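Local coordinates for protein putative modification methylase (Thermus thermophilus, PDB 2ZIG) that probably transfers a methyl group from S-adenosyl-L-methionine to the N4 atom of cytosine in DNA, as an N(4)/N(6)-type modification methylase, at residues R180-Q184 against E185-K189. Residues are numbered along the deposited sequence; the frame is centred on the assembly and turned at random.
Sequences RKPTQ and EQREK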
ATOM      1  N   ARG B 180      -3.710  25.818   2.251  1.00 64.75           N
ATOM      2  CA  ARG B 180      -4.667  26.194   3.283  1.00 62.79           C
ATOM      3  C   ARG B 180      -4.286  27.547   3.897  1.00 61.57           C
ATOM      4  O   ARG B 180      -3.122  27.947   3.852  1.00 61.27           O
ATOM      5  CB  ARG B 180      -4.679  25.099   4.355  1.00 62.68           C
ATOM      6  CG  ARG B 180      -5.821  25.175   5.338  1.00 62.43           C
ATOM      7  CD  ARG B 180      -7.156  24.882   4.676  1.00 61.07           C
ATOM      8  NE  ARG B 180      -8.242  25.079   5.626  1.00 60.17           N
ATOM      9  CZ  ARG B 180      -8.480  24.290   6.668  1.00 59.57           C
ATOM     10  NH1 ARG B 180      -7.713  23.233   6.899  1.00 58.46           N
ATOM     11  NH2 ARG B 180      -9.476  24.575   7.492  1.00 60.75           N
ATOM     12  N   LYS B 181      -5.264  28.249   4.468  1.00 59.57           N
ATOM     13  CA  LYS B 181      -5.011  29.557   5.074  1.00 58.43           C
ATOM     14  C   LYS B 181      -5.800  29.758   6.375  1.00 56.04           C
ATOM     15  O   LYS B 181      -6.955  30.176   6.358  1.00 55.94           O
ATOM     16  CB  LYS B 181      -5.363  30.668   4.078  1.00 61.07           C
ATOM     17  CG  LYS B 181      -4.756  30.474   2.691  1.00 63.57           C
ATOM     18  CD  LYS B 181      -5.064  31.647   1.768  1.00 66.10           C
ATOM     19  CE  LYS B 181      -4.654  31.342   0.332  1.00 67.22           C
ATOM     20  NZ  LYS B 181      -3.232  30.905   0.243  1.00 68.65           N
ATOM     21  N   PRO B 182      -5.173  29.460   7.523  1.00 53.32           N
ATOM     22  CA  PRO B 182      -5.808  29.603   8.835  1.00 50.81           C
ATOM     23  C   PRO B 182      -5.504  30.938   9.510  1.00 48.74           C
ATOM     24  O   PRO B 182      -4.616  31.667   9.077  1.00 47.45           O
ATOM     25  CB  PRO B 182      -5.220  28.438   9.605  1.00 51.23           C
ATOM     26  CG  PRO B 182      -3.796  28.467   9.136  1.00 51.00           C
ATOM     27  CD  PRO B 182      -3.920  28.688   7.638  1.00 52.04           C
ATOM     28  N   THR B 183      -6.243  31.247  10.572  1.00 47.43           N
ATOM     29  CA  THR B 183      -6.024  32.486  11.318  1.00 47.26           C
ATOM     30  C   THR B 183      -4.820  32.288  12.234  1.00 47.14           C
ATOM     31  O   THR B 183      -4.468  31.155  12.571  1.00 46.18           O
ATOM     32  CB  THR B 183      -7.247  32.860  12.202  1.00 47.99           C
ATOM     33  OG1 THR B 183      -7.444  31.854  13.202  1.00 48.46           O
ATOM     34  CG2 THR B 183      -8.510  32.980  11.359  1.00 46.12           C
ATOM     35  N   GLN B 184      -4.187  33.383  12.639  1.00 46.00           N
ATOM     36  CA  GLN B 184      -3.028  33.296  13.516  1.00 46.20           C
ATOM     37  C   GLN B 184      -3.302  32.437  14.738  1.00 44.59           C
ATOM     38  O   GLN B 184      -2.469  31.621  15.127  1.00 43.91           O
ATOM     39  CB  GLN B 184      -2.585  34.686  13.976  1.00 48.77           C
ATOM     40  CG  GLN B 184      -1.466  35.289  13.145  1.00 53.31           C
ATOM     41  CD  GLN B 184      -0.189  34.470  13.199  1.00 55.83           C
ATOM     42  OE1 GLN B 184       0.326  34.164  14.278  1.00 57.57           O
ATOM     43  NE2 GLN B 184       0.332  34.114  12.030  1.00 57.71           N
ATOM     44  N   GLU B 185      -4.464  32.619  15.351  1.00 42.61           N
ATOM     45  CA  GLU B 185      -4.782  31.839  16.529  1.00 41.85           C
ATOM     46  C   GLU B 185      -4.976  30.374  16.151  1.00 40.09           C
ATOM     47  O   GLU B 185      -4.765  29.484  16.977  1.00 37.57           O
ATOM     48  CB  GLU B 185      -6.033  32.377  17.225  1.00 43.69           C
ATOM     49  CG  GLU B 185      -7.318  32.157  16.465  1.00 49.09           C
ATOM     50  CD  GLU B 185      -8.543  32.211  17.369  1.00 53.78           C
ATOM     51  OE1 GLU B 185      -9.673  32.157  16.834  1.00 57.12           O
ATOM     52  OE2 GLU B 185      -8.378  32.299  18.609  1.00 54.32           O
ATOM     53  N   GLN B 186      -5.378  30.118  14.907  1.00 38.00           N
ATOM     54  CA  GLN B 186      -5.562  28.740  14.466  1.00 37.03           C
ATOM     55  C   GLN B 186      -4.198  28.062  14.385  1.00 36.66           C
ATOM     56  O   GLN B 186      -4.034  26.919  14.810  1.00 34.96           O
ATOM     57  CB  GLN B 186      -6.260  28.673  13.105  1.00 35.20           C
ATOM     58  CG  GLN B 186      -7.789  28.637  13.190  1.00 36.90           C
ATOM     59  CD  GLN B 186      -8.444  28.396  11.841  1.00 34.86           C
ATOM     60  OE1 GLN B 186      -8.081  29.022  10.848  1.00 36.10           O
ATOM     61  NE2 GLN B 186      -9.418  27.491  11.802  1.00 34.18           N
ATOM     62  N   ARG B 187      -3.222  28.782  13.848  1.00 36.38           N
ATOM     63  CA  ARG B 187      -1.875  28.254  13.728  1.00 38.06           C
ATOM     64  C   ARG B 187      -1.291  28.066  15.126  1.00 37.86           C
ATOM     65  O   ARG B 187      -0.733  27.015  15.446  1.00 37.26           O
ATOM     66  CB  ARG B 187      -1.010  29.218  12.923  1.00 38.85           C
ATOM     67  CG  ARG B 187      -1.494  29.441  11.499  1.00 42.33           C
ATOM     68  CD  ARG B 187      -0.590  30.435  10.800  1.00 46.10           C
ATOM     69  NE  ARG B 187       0.806  30.028  10.920  1.00 49.86           N
ATOM     70  CZ  ARG B 187       1.840  30.863  10.909  1.00 52.14           C
ATOM     71  NH1 ARG B 187       3.073  30.390  11.026  1.00 53.24           N
ATOM     72  NH2 ARG B 187       1.643  32.171  10.791  1.00 53.02           N
ATOM     73  N   GLU B 188      -1.439  29.091  15.960  1.00 36.46           N
ATOM     74  CA  GLU B 188      -0.937  29.049  17.327  1.00 35.97           C
ATOM     75  C   GLU B 188      -1.555  27.939  18.161  1.00 35.02           C
ATOM     76  O   GLU B 188      -0.866  27.298  18.946  1.00 34.79           O
ATOM     77  CB  GLU B 188      -1.181  30.390  18.021  1.00 36.47           C
ATOM     78  CG  GLU B 188      -0.136  31.435  17.699  1.00 43.66           C
ATOM     79  CD  GLU B 188      -0.460  32.794  18.281  1.00 47.33           C
ATOM     80  OE1 GLU B 188       0.476  33.614  18.403  1.00 49.12           O
ATOM     81  OE2 GLU B 188      -1.643  33.050  18.606  1.00 49.59           O
ATOM     82  N   LYS B 189      -2.856  27.717  17.996  1.00 34.57           N
ATOM     83  CA  LYS B 189      -3.562  26.692  18.768  1.00 35.54           C
ATOM     84  C   LYS B 189      -3.438  25.285  18.180  1.00 35.45           C
ATOM     85  O   LYS B 189      -3.790  24.301  18.832  1.00 35.96           O
ATOM     86  CB  LYS B 189      -5.048  27.048  18.873  1.00 36.58           C
ATOM     87  CG  LYS B 189      -5.364  28.317  19.656  1.00 39.74           C
ATOM     88  CD  LYS B 189      -5.357  28.070  21.153  1.00 44.52           C
ATOM     89  CE  LYS B 189      -5.908  29.273  21.906  1.00 47.44           C
ATOM     90  NZ  LYS B 189      -7.284  29.636  21.443  1.00 49.90           N
TER
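Pro182 leads into helix 184-190 with its ring lying against two side chains of the first turn. Its CG meets the aliphatic part of Arg187, 3.4 Å from that residue's CG, while its CB touches the amide oxygen OE1 of Gln186 at 3.2 Å. Thr183 is the N-cap, and it forms a capping box with Gln186. In one direction, Thr183 OG1 accepts from Gln186 N over 3.2 Å; a chi1 of 64° sets this hydroxyl between its own backbone N and carbonyl carbon, turned to the first turn of the helix. In return, with CG anti to its carbonyl carbon (chi1 -89°), the Gln186 side chain runs back past the N-cap and sets OE1 on Thr183 N, 2.9 Å away, with the donor in the carbonyl plane on a lone pair. The other end of the same amide is held as well, NE2 donating to Val235 O, so both ends of the group are fixed. Were Gln186 replaced by alanine, Thr183 N would probably lose its side-chain acceptor and Val235 O this donor, weakening the start of the helix and its tie to the loop that carries Val235. Thr183 O begins the helical bonding by accepting from Arg187 N at 3.0 Å, and Gln184 O follows with Glu188 N at 2.9 Å. The salt-bridge partner of Arg187 NE is Glu158 of the second subunit. The contact lies at the surface, away from the S-adenosyl-L-methionine site: Thr183 caps the short helix 184-190, which follows strand 167-174 after a loop, and Pro182 and Gln186 rest on the loop between helix 222-232 and strand 238-241, touching Phe234 and Asp237 respectively.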